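Local coordinates for protein ribonucleotide monophosphatase NagD (Escherichia coli, PDB 2C4N) that hydrolyses ribonucleoside 5'-monophosphates to the nucleoside and phosphate with a magnesium ion as cofactor, and probably accepts many other phosphorylated substrates as well, at residues K4-I10 / L36-T42; L203-L208 / M233-P237; L28-M32 / V61-D65; G84-V90 / P111-G117. One frame throughout, in Å; residues are numbered along the deposited sequence.

Overall arrangement
Contacts 1, 2 and 3 belong to the parallel-sheet core of this haloacid dehalogenase (HAD) superfamily enzyme, whereas contact 4 lies in the separate four-stranded sheet of the cap. Contact 1 pairs two neighbouring inner strands of the sheet and carries Asp9, a magnesium ligand, beside a bound phosphate. Contact 2, centred about 17 Å from it, meets it at the active site, where Asp206 OD1 lies 3.3 Å from Asp9 CG. Contact 3, its centre about 10 Å from that of contact 1, joins helix 24-33 to the loop 61-65; Leu28 of the helix also packs on Leu38 and Leu40. Contact 4 is remote: its centre is about 29 Å from that of contact 1 and its nearest atom about 11 Å away.

Contact 1: residues K4-I10 / L36-T42. With MG (magnesium ion), chain B; PO4 (phosphate ion), chain D.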
# COMPACT_ATOMS: atom_id res chain seq x y z
N LYS A 4 1.69 33.47 -21.76
CA LYS A 4 1.55 34.83 -21.26
C LYS A 4 1.86 34.91 -19.77
O LYS A 4 2.01 35.99 -19.21
CB LYS A 4 0.12 35.34 -21.49
CG LYS A 4 -0.30 35.42 -22.95
CD LYS A 4 -1.73 35.92 -23.07
CE LYS A 4 -2.17 36.02 -24.52
NZ LYS A 4 -3.59 36.48 -24.62
N ASN A 5 1.94 33.74 -19.13
CA ASN A 5 2.22 33.66 -17.69
C ASN A 5 3.20 32.52 -17.44
O ASN A 5 3.27 31.56 -18.21
CB ASN A 5 0.92 33.37 -16.93
CG ASN A 5 -0.21 34.30 -17.33
OD1 ASN A 5 -0.31 35.43 -16.85
ND2 ASN A 5 -1.06 33.83 -18.24
N VAL A 6 3.95 32.61 -16.35
CA VAL A 6 4.94 31.58 -16.05
C VAL A 6 4.99 31.16 -14.59
O VAL A 6 5.07 32.00 -13.70
CB VAL A 6 6.37 32.04 -16.43
CG1 VAL A 6 7.38 30.95 -16.08
CG2 VAL A 6 6.44 32.38 -17.92
N ILE A 7 4.92 29.85 -14.36
CA ILE A 7 5.05 29.29 -13.02
C ILE A 7 6.38 28.57 -13.09
O ILE A 7 6.57 27.69 -13.94
CB ILE A 7 3.96 28.25 -12.68
CG1 ILE A 7 2.59 28.93 -12.58
CG2 ILE A 7 4.30 27.56 -11.36
CD1 ILE A 7 1.45 27.94 -12.31
N CYS A 8 7.32 28.93 -12.22
CA CYS A 8 8.62 28.30 -12.25
C CYS A 8 8.98 27.71 -10.90
O CYS A 8 9.00 28.40 -9.89
CB CYS A 8 9.69 29.29 -12.68
SG CYS A 8 11.34 28.57 -12.91
N ASP A 9 9.26 26.41 -10.90
CA ASP A 9 9.64 25.73 -9.68
C ASP A 9 11.00 26.27 -9.21
O ASP A 9 11.81 26.73 -10.02
CB ASP A 9 9.73 24.23 -9.93
CG ASP A 9 10.22 23.49 -8.72
OD1 ASP A 9 9.57 23.59 -7.66
OD2 ASP A 9 11.26 22.83 -8.84
N ILE A 10 11.24 26.22 -7.91
CA ILE A 10 12.49 26.75 -7.36
C ILE A 10 13.66 25.77 -7.26
O ILE A 10 14.64 25.90 -7.98
CB ILE A 10 12.23 27.38 -5.97
CG1 ILE A 10 11.36 28.63 -6.14
CG2 ILE A 10 13.55 27.72 -5.27
CD1 ILE A 10 10.88 29.26 -4.84
N LEU A 36 5.44 39.44 -18.18
CA LEU A 36 4.65 38.23 -18.00
C LEU A 36 4.49 37.92 -16.52
O LEU A 36 5.47 37.90 -15.79
CB LEU A 36 5.34 37.04 -18.69
CG LEU A 36 5.77 37.15 -20.16
CD1 LEU A 36 6.37 35.82 -20.59
CD2 LEU A 36 4.58 37.50 -21.04
N PRO A 37 3.25 37.71 -16.06
CA PRO A 37 3.07 37.40 -14.64
C PRO A 37 3.95 36.20 -14.28
O PRO A 37 4.05 35.25 -15.06
CB PRO A 37 1.57 37.11 -14.54
CG PRO A 37 1.00 38.05 -15.57
CD PRO A 37 1.95 37.86 -16.73
N LEU A 38 4.58 36.26 -13.12
CA LEU A 38 5.48 35.20 -12.70
C LEU A 38 5.25 34.73 -11.27
O LEU A 38 5.06 35.53 -10.36
CB LEU A 38 6.93 35.68 -12.82
CG LEU A 38 8.05 34.75 -12.32
CD1 LEU A 38 8.18 33.57 -13.27
CD2 LEU A 38 9.37 35.53 -12.26
N VAL A 39 5.29 33.41 -11.09
CA VAL A 39 5.14 32.82 -9.77
C VAL A 39 6.28 31.83 -9.57
O VAL A 39 6.50 30.96 -10.42
CB VAL A 39 3.79 32.07 -9.62
CG1 VAL A 39 3.80 31.23 -8.36
CG2 VAL A 39 2.64 33.06 -9.58
N LEU A 40 7.02 31.99 -8.49
CA LEU A 40 8.11 31.09 -8.17
C LEU A 40 7.54 30.17 -7.10
O LEU A 40 7.27 30.57 -5.97
CB LEU A 40 9.33 31.86 -7.65
CG LEU A 40 9.90 32.86 -8.66
CD1 LEU A 40 11.22 33.41 -8.14
CD2 LEU A 40 10.10 32.18 -10.02
N LEU A 41 7.34 28.92 -7.50
CA LEU A 41 6.72 27.91 -6.65
C LEU A 41 7.64 26.95 -5.92
O LEU A 41 8.67 26.53 -6.44
CB LEU A 41 5.74 27.10 -7.52
CG LEU A 41 4.91 26.00 -6.87
CD1 LEU A 41 3.77 26.62 -6.08
CD2 LEU A 41 4.36 25.07 -7.95
N THR A 42 7.26 26.62 -4.69
CA THR A 42 8.00 25.64 -3.92
C THR A 42 7.02 24.86 -3.06
O THR A 42 6.08 25.43 -2.50
CB THR A 42 9.08 26.25 -3.00
OG1 THR A 42 9.70 25.19 -2.26
CG2 THR A 42 8.49 27.26 -2.03
MG MG B . 12.16 21.09 -7.76
P PO4 D . 10.62 22.55 -4.75
O1 PO4 D . 10.81 24.00 -4.95
O2 PO4 D . 9.18 22.21 -4.86
O3 PO4 D . 11.38 21.80 -5.77
O4 PO4 D . 11.12 22.17 -3.40
O HOH W 1 10.28 19.82 -8.21
O HOH W 2 13.38 19.29 -6.90
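Ile7 and Leu41 stand side by side and point the same way from two parallel strands, Ile7 CG2 resting 4.1 Å from Leu41 CB. On the other face Val6 and Leu38 meet at a slant, Leu38 CG anti to the backbone N (chi1 175°) swinging CD1 to 3.9 Å from Val6 CG1. Next along, small Cys8 lets Leu40 lay CD2 against its CB. Such apolar residues suit strands buried on both faces. Cys8 N gives a nearly straight bond (171°) to Val39 O at 2.8 Å. Beyond the strand, Ile10 N bonds to Leu41 O, and Ile10 CG1 covers the same oxygen at 3.4 Å and rests on Leu40 CB, while CD1 reaches Thr42 CB. With an alanine here Leu41 O and Thr42 would probably lose apolar cover and a gap open beside Leu40. Asp9, first aspartate of the HAD motif, binds magnesium through OD2 at 2.2 Å, together with Asp201, the backbone O of Asp11, a phosphate oxygen and two waters; OD1 forms a salt bridge with Lys176. Phosphate O1 lies 3.1 Å from Thr42 OG1 and 3.0 Å from Asp9 OD1, an anionic closeness that magnesium and Lys176 probably make tolerable, in a position consistent with a substrate's phosphoryl group.

Contact 2: residues L203-L208 / M233-P237; sequences LRTDIL and MPFRP. With PO4 (phosphate ion), chain C.
Ile207 and Pro237 mark the nearest backbone approach, their CA atoms 6.7 Å apart, where the start of a helix runs past an irregular loop. The helix opens with a wide pi-type turn, in which Leu208 N makes a weak bond of 3.1 Å to Leu203 O, and that oxygen also faces the edge of the Phe235 ring. The flat, apolar ring of Phe235 suits a place among aliphatic groups: Ile207 CG2 touches the edge at CE1, 3.7 Å away, and Leu208 CD1 comes obliquely to CE2 at 3.5 Å. The helix follows strand 196-200 of the Rossmann-like HAD core, and Leu203, Arg204 and Thr205 probably contribute to substrate binding; Thr205 OG1 donates at 2.7 Å to O4 of a second bound phosphate, distinct from the one on the magnesium. Leu203 divides its branches, CD1 against Met233 CG and CD2 crossing Pro237 CG at about a right angle, 3.7 Å off. Met233, flexible and bent at chi2 (-79°), carries its CE over one face of the Arg204 guanidinium, 3.5 Å from CZ and offset toward the rim. Phe211 meets the Phe235 ring with nearly parallel planes, and Phe78 of a second subunit packs on it too.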
# COMPACT_ATOMS: atom_id res chain seq x y z
N LEU A 203 9.52 15.27 -12.84
CA LEU A 203 8.44 14.74 -13.67
C LEU A 203 7.22 14.35 -12.87
O LEU A 203 6.09 14.57 -13.30
CB LEU A 203 8.94 13.52 -14.46
CG LEU A 203 9.76 13.79 -15.72
CD1 LEU A 203 10.50 12.52 -16.13
CD2 LEU A 203 8.84 14.26 -16.84
N ARG A 204 7.45 13.76 -11.70
CA ARG A 204 6.35 13.28 -10.86
C ARG A 204 5.63 14.33 -10.02
O ARG A 204 4.65 14.01 -9.35
CB ARG A 204 6.86 12.14 -9.97
CG ARG A 204 7.37 10.97 -10.79
CD ARG A 204 7.91 9.83 -9.94
NE ARG A 204 8.53 8.81 -10.79
CZ ARG A 204 7.85 7.97 -11.58
NH1 ARG A 204 6.52 8.03 -11.63
NH2 ARG A 204 8.50 7.10 -12.34
N THR A 205 6.10 15.57 -10.05
CA THR A 205 5.45 16.62 -9.27
C THR A 205 5.14 17.86 -10.11
O THR A 205 3.98 18.19 -10.33
CB THR A 205 6.28 17.00 -8.03
OG1 THR A 205 7.55 17.52 -8.42
CG2 THR A 205 6.51 15.76 -7.15
N ASP A 206 6.18 18.55 -10.58
CA ASP A 206 5.96 19.75 -11.39
C ASP A 206 5.24 19.43 -12.69
O ASP A 206 4.23 20.04 -13.03
CB ASP A 206 7.29 20.42 -11.75
CG ASP A 206 8.13 20.74 -10.54
OD1 ASP A 206 7.68 21.56 -9.71
OD2 ASP A 206 9.23 20.16 -10.42
N ILE A 207 5.78 18.46 -13.42
CA ILE A 207 5.21 18.10 -14.71
C ILE A 207 3.84 17.44 -14.61
O ILE A 207 2.92 17.82 -15.33
CB ILE A 207 6.19 17.18 -15.48
CG1 ILE A 207 7.60 17.78 -15.42
CG2 ILE A 207 5.73 17.05 -16.93
CD1 ILE A 207 7.72 19.21 -15.98
N LEU A 208 3.70 16.48 -13.70
CA LEU A 208 2.43 15.79 -13.50
C LEU A 208 1.32 16.79 -13.13
O LEU A 208 0.22 16.74 -13.69
CB LEU A 208 2.56 14.72 -12.41
CG LEU A 208 1.29 13.95 -12.02
CD1 LEU A 208 0.72 13.23 -13.24
CD2 LEU A 208 1.62 12.95 -10.92
N MET A 233 7.28 7.30 -19.52
CA MET A 233 6.27 8.20 -18.96
C MET A 233 4.98 8.27 -19.78
O MET A 233 5.01 8.50 -20.99
CB MET A 233 6.85 9.61 -18.80
CG MET A 233 7.67 9.85 -17.53
SD MET A 233 6.62 10.13 -16.08
CE MET A 233 7.64 9.50 -14.73
N PRO A 234 3.83 8.06 -19.12
CA PRO A 234 2.51 8.11 -19.75
C PRO A 234 2.33 9.38 -20.58
O PRO A 234 1.86 9.34 -21.72
CB PRO A 234 1.55 8.06 -18.57
CG PRO A 234 2.42 8.37 -17.35
CD PRO A 234 3.69 7.67 -17.71
N PHE A 235 2.69 10.50 -19.97
CA PHE A 235 2.60 11.82 -20.59
C PHE A 235 4.05 12.30 -20.64
O PHE A 235 4.90 11.78 -19.93
CB PHE A 235 1.78 12.76 -19.71
CG PHE A 235 2.32 12.88 -18.32
CD1 PHE A 235 3.30 13.83 -18.02
CD2 PHE A 235 1.92 11.99 -17.33
CE1 PHE A 235 3.88 13.88 -16.75
CE2 PHE A 235 2.49 12.03 -16.07
CZ PHE A 235 3.47 12.97 -15.77
N ARG A 236 4.32 13.30 -21.47
CA ARG A 236 5.66 13.83 -21.56
C ARG A 236 5.64 15.36 -21.59
O ARG A 236 4.63 15.97 -21.94
CB ARG A 236 6.38 13.27 -22.79
CG ARG A 236 6.71 11.79 -22.66
CD ARG A 236 7.26 11.25 -23.96
NE ARG A 236 7.70 9.87 -23.85
CZ ARG A 236 8.12 9.14 -24.88
NH1 ARG A 236 8.15 9.67 -26.10
NH2 ARG A 236 8.51 7.89 -24.70
N PRO A 237 6.77 15.99 -21.23
CA PRO A 237 6.86 17.45 -21.21
C PRO A 237 6.71 18.05 -22.60
O PRO A 237 7.05 17.42 -23.60
CB PRO A 237 8.27 17.70 -20.65
CG PRO A 237 8.60 16.41 -19.89
CD PRO A 237 8.04 15.37 -20.81
P PO4 C . 8.93 18.43 -5.07
O1 PO4 C . 9.49 19.53 -4.25
O2 PO4 C . 9.98 17.40 -5.29
O3 PO4 C . 7.78 17.81 -4.37
O4 PO4 C . 8.48 18.96 -6.38

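Contact 3: residues L28-M32 / V61-D65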
# COMPACT_ATOMS: atom_id res chain seq x y z
N LEU A 28 14.87 34.78 -15.28
CA LEU A 28 13.80 35.47 -14.58
C LEU A 28 13.64 36.92 -15.02
O LEU A 28 12.52 37.39 -15.25
CB LEU A 28 14.03 35.40 -13.07
CG LEU A 28 13.99 33.98 -12.48
CD1 LEU A 28 14.20 34.05 -10.97
CD2 LEU A 28 12.66 33.33 -12.80
N HIS A 29 14.75 37.64 -15.13
CA HIS A 29 14.70 39.04 -15.55
C HIS A 29 14.09 39.17 -16.94
O HIS A 29 13.36 40.12 -17.22
CB HIS A 29 16.10 39.66 -15.53
CG HIS A 29 16.68 39.81 -14.15
ND1 HIS A 29 15.97 40.35 -13.10
CD2 HIS A 29 17.90 39.49 -13.66
CE1 HIS A 29 16.72 40.36 -12.02
NE2 HIS A 29 17.90 39.84 -12.33
N GLY A 30 14.38 38.20 -17.81
CA GLY A 30 13.83 38.23 -19.15
C GLY A 30 12.31 38.14 -19.11
O GLY A 30 11.62 38.83 -19.86
N ILE A 31 11.80 37.28 -18.24
CA ILE A 31 10.36 37.11 -18.10
C ILE A 31 9.70 38.37 -17.56
O ILE A 31 8.68 38.82 -18.08
CB ILE A 31 10.03 35.93 -17.16
CG1 ILE A 31 10.52 34.62 -17.80
CG2 ILE A 31 8.53 35.87 -16.89
CD1 ILE A 31 10.44 33.43 -16.87
N MET A 32 10.28 38.94 -16.50
CA MET A 32 9.72 40.14 -15.90
C MET A 32 9.81 41.33 -16.85
O MET A 32 8.88 42.15 -16.90
CB MET A 32 10.41 40.43 -14.56
CG MET A 32 10.23 39.29 -13.55
SD MET A 32 10.62 39.68 -11.84
CE MET A 32 12.36 39.43 -11.81
N VAL A 61 20.44 36.60 -7.13
CA VAL A 61 19.25 36.72 -7.97
C VAL A 61 18.25 37.65 -7.30
O VAL A 61 17.77 37.38 -6.19
CB VAL A 61 18.57 35.35 -8.20
CG1 VAL A 61 17.40 35.51 -9.16
CG2 VAL A 61 19.58 34.34 -8.74
N ASP A 62 17.93 38.76 -7.96
CA ASP A 62 17.00 39.73 -7.39
C ASP A 62 15.58 39.68 -7.95
O ASP A 62 15.36 39.92 -9.13
CB ASP A 62 17.54 41.15 -7.57
CG ASP A 62 18.89 41.34 -6.90
OD1 ASP A 62 19.12 40.74 -5.84
OD2 ASP A 62 19.71 42.12 -7.44
N VAL A 63 14.62 39.38 -7.07
CA VAL A 63 13.21 39.31 -7.44
C VAL A 63 12.38 39.83 -6.27
O VAL A 63 12.84 39.85 -5.13
CB VAL A 63 12.76 37.87 -7.78
CG1 VAL A 63 13.46 37.38 -9.04
CG2 VAL A 63 13.07 36.94 -6.62
N PRO A 64 11.14 40.27 -6.54
CA PRO A 64 10.22 40.78 -5.52
C PRO A 64 9.70 39.67 -4.60
O PRO A 64 9.63 38.51 -5.01
CB PRO A 64 9.10 41.40 -6.35
CG PRO A 64 9.74 41.68 -7.68
CD PRO A 64 10.60 40.47 -7.89
N ASP A 65 9.34 40.04 -3.37
CA ASP A 65 8.78 39.09 -2.40
C ASP A 65 7.50 38.48 -2.94
O ASP A 65 7.18 37.32 -2.72
CB ASP A 65 8.39 39.82 -1.11
CG ASP A 65 9.57 40.20 -0.26
OD1 ASP A 65 10.70 40.24 -0.78
OD2 ASP A 65 9.36 40.47 0.94
O HOH W 3 19.44 39.29 -10.21
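Leu28 rests CD1 against two valines, 4.0 Å from Val61 CG1 and 3.9 Å from Val63 CG1. Its fully extended outer torsion (chi2 -178°) carries this methyl outward from the helix to meet both. The CG1 branch of Val63 serves two partners, for Met32 CE also rests on it at 3.6 Å. Methionine suits this partly exposed margin because its unbranched chain can turn late: Met32 runs out extended and then bends at chi3 (-84°), laying CE over Val63 while SD and Pro64 CD reach toward each other at 4.0 Å. The polar part of the contact belongs to His29. Its CE1 lies 3.2 Å from Asp62 O, which approaches the ring obliquely, and its NE2 is hydrogen-bonded at 2.7 Å to a water in the plane of the ring. The same water accepts from Asp62 N at 2.8 Å, bridging imidazole and loop backbone, which ought to limit turning of the ring. Helix 24-33 lies in the connection between strands 5-9 and 38-42, with Leu28 and Met32 touching Leu38. Phe56 of helix 49-58 packs on Val61 and Val63, so the contact ties together the connections holding these two helices.

Contact 4: residues G84-V90 / P111-G117; sequences GKKAYVV and PDFVIVG
Asp112 and Lys86 exchange bonds in both directions where the paired parts of the two parallel strands begin. Lys86 N donates to Asp112 OD2 at 3.2 Å, meeting the carboxylate on its anti side, 20° out of plane. Lys86 O in turn accepts twice: from Asp112 N at 2.8 Å, above the carbonyl plane, and from Phe113 N at 3.1 Å, in that plane. From there the pairing is regular and becomes straighter. Tyr88 bonds through N to Phe113 O and through O to Ile115 N, and Val90 likewise takes Ile115 O and Gly117 N, the last bond being 2.8 Å between Gly117 N and Val90 O and almost linear (177°). Gly84 O is buried with no polar partner, and the edge of the Phe113 ring meets it with CE1 at 3.6 Å. Glycine is needed at that position, since a CB would jam against the preceding carbonyl and crowd Asp112 OD2. With an alanine in place of Asp112, Lys86 N would probably be left without this acceptor, while the backbone bonds to Lys86 O could stay. Among the side chains, small Ala87 accepts Ile115 CD1 at 3.6 Å, and Pro111 lays CB over Tyr88 N. Further backbone bonds join Ala87 to Thr105 and Thr107, and Asp112 and Val114 to Arg139. Helix 94-101 connects the strands in a beta-alpha-beta unit and covers Val89 and Ile115 through Leu99. Helix 124-135 lies on the other face, its Phe133 against Tyr88, Pro111 and Val114, while strand 139-142 runs alongside strand 105-116.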
# COMPACT_ATOMS: atom_id res chain seq x y z
N GLY A 84 -15.44 27.41 8.89
CA GLY A 84 -14.72 26.90 10.05
C GLY A 84 -13.39 27.62 10.08
O GLY A 84 -12.71 27.71 9.06
N LYS A 85 -13.02 28.14 11.24
CA LYS A 85 -11.75 28.86 11.36
C LYS A 85 -10.96 28.46 12.59
O LYS A 85 -10.23 29.26 13.15
CB LYS A 85 -12.00 30.37 11.36
CG LYS A 85 -12.42 30.93 10.00
CD LYS A 85 -11.34 30.64 8.96
CE LYS A 85 -11.74 31.12 7.58
NZ LYS A 85 -11.03 32.37 7.17
N LYS A 86 -11.13 27.21 13.01
CA LYS A 86 -10.41 26.68 14.16
C LYS A 86 -9.58 25.50 13.68
O LYS A 86 -10.10 24.59 13.04
CB LYS A 86 -11.38 26.22 15.25
CG LYS A 86 -11.97 27.34 16.07
CD LYS A 86 -12.72 26.80 17.28
CE LYS A 86 -13.12 27.92 18.24
NZ LYS A 86 -14.05 28.89 17.61
N ALA A 87 -8.29 25.51 13.99
CA ALA A 87 -7.43 24.43 13.55
C ALA A 87 -6.35 24.05 14.54
O ALA A 87 -5.81 24.89 15.26
CB ALA A 87 -6.78 24.81 12.22
N TYR A 88 -6.04 22.76 14.58
CA TYR A 88 -4.96 22.28 15.42
C TYR A 88 -3.84 22.17 14.38
O TYR A 88 -3.98 21.45 13.38
CB TYR A 88 -5.26 20.91 16.02
CG TYR A 88 -4.06 20.34 16.73
CD1 TYR A 88 -3.37 19.24 16.21
CD2 TYR A 88 -3.57 20.93 17.89
CE1 TYR A 88 -2.22 18.76 16.82
CE2 TYR A 88 -2.41 20.46 18.51
CZ TYR A 88 -1.74 19.37 17.97
OH TYR A 88 -0.59 18.92 18.56
N VAL A 89 -2.75 22.90 14.60
CA VAL A 89 -1.66 22.90 13.65
C VAL A 89 -0.39 22.23 14.12
O VAL A 89 0.08 22.45 15.24
CB VAL A 89 -1.32 24.35 13.21
CG1 VAL A 89 -0.20 24.34 12.18
CG2 VAL A 89 -2.56 25.03 12.65
N VAL A 90 0.14 21.37 13.26
CA VAL A 90 1.40 20.68 13.52
C VAL A 90 2.34 21.36 12.54
O VAL A 90 2.47 20.96 11.39
CB VAL A 90 1.30 19.18 13.19
CG1 VAL A 90 2.67 18.52 13.36
CG2 VAL A 90 0.28 18.50 14.09
N PRO A 111 -11.12 21.61 17.32
CA PRO A 111 -10.67 22.19 16.06
C PRO A 111 -11.48 21.64 14.88
O PRO A 111 -11.92 20.50 14.92
CB PRO A 111 -9.20 21.78 15.99
CG PRO A 111 -9.22 20.43 16.67
CD PRO A 111 -10.13 20.66 17.86
N ASP A 112 -11.67 22.46 13.85
CA ASP A 112 -12.39 22.03 12.66
C ASP A 112 -11.43 21.29 11.73
O ASP A 112 -11.81 20.33 11.06
CB ASP A 112 -12.96 23.24 11.91
CG ASP A 112 -13.90 24.07 12.75
OD1 ASP A 112 -14.89 23.50 13.27
OD2 ASP A 112 -13.66 25.29 12.89
N PHE A 113 -10.18 21.76 11.71
CA PHE A 113 -9.13 21.19 10.88
C PHE A 113 -7.90 20.77 11.67
O PHE A 113 -7.62 21.31 12.74
CB PHE A 113 -8.60 22.20 9.85
CG PHE A 113 -9.64 22.80 8.98
CD1 PHE A 113 -10.44 23.85 9.43
CD2 PHE A 113 -9.81 22.34 7.68
CE1 PHE A 113 -11.39 24.43 8.60
CE2 PHE A 113 -10.76 22.92 6.84
CZ PHE A 113 -11.55 23.97 7.31
N VAL A 114 -7.16 19.83 11.10
CA VAL A 114 -5.88 19.39 11.63
C VAL A 114 -5.00 19.72 10.43
O VAL A 114 -5.21 19.18 9.34
CB VAL A 114 -5.82 17.87 11.91
CG1 VAL A 114 -4.36 17.43 12.08
CG2 VAL A 114 -6.60 17.55 13.18
N ILE A 115 -4.05 20.63 10.61
CA ILE A 115 -3.19 21.04 9.52
C ILE A 115 -1.75 20.67 9.83
O ILE A 115 -1.22 21.04 10.88
CB ILE A 115 -3.27 22.56 9.31
CG1 ILE A 115 -4.74 22.97 9.14
CG2 ILE A 115 -2.44 22.95 8.10
CD1 ILE A 115 -4.95 24.46 9.16
N VAL A 116 -1.13 19.93 8.92
CA VAL A 116 0.24 19.51 9.12
C VAL A 116 1.17 20.13 8.08
O VAL A 116 0.93 20.04 6.87
CB VAL A 116 0.39 17.97 9.04
CG1 VAL A 116 1.83 17.56 9.34
CG2 VAL A 116 -0.57 17.30 10.02
N GLY A 117 2.22 20.78 8.57
CA GLY A 117 3.21 21.38 7.69
C GLY A 117 4.53 20.74 8.08
O GLY A 117 4.70 19.53 7.95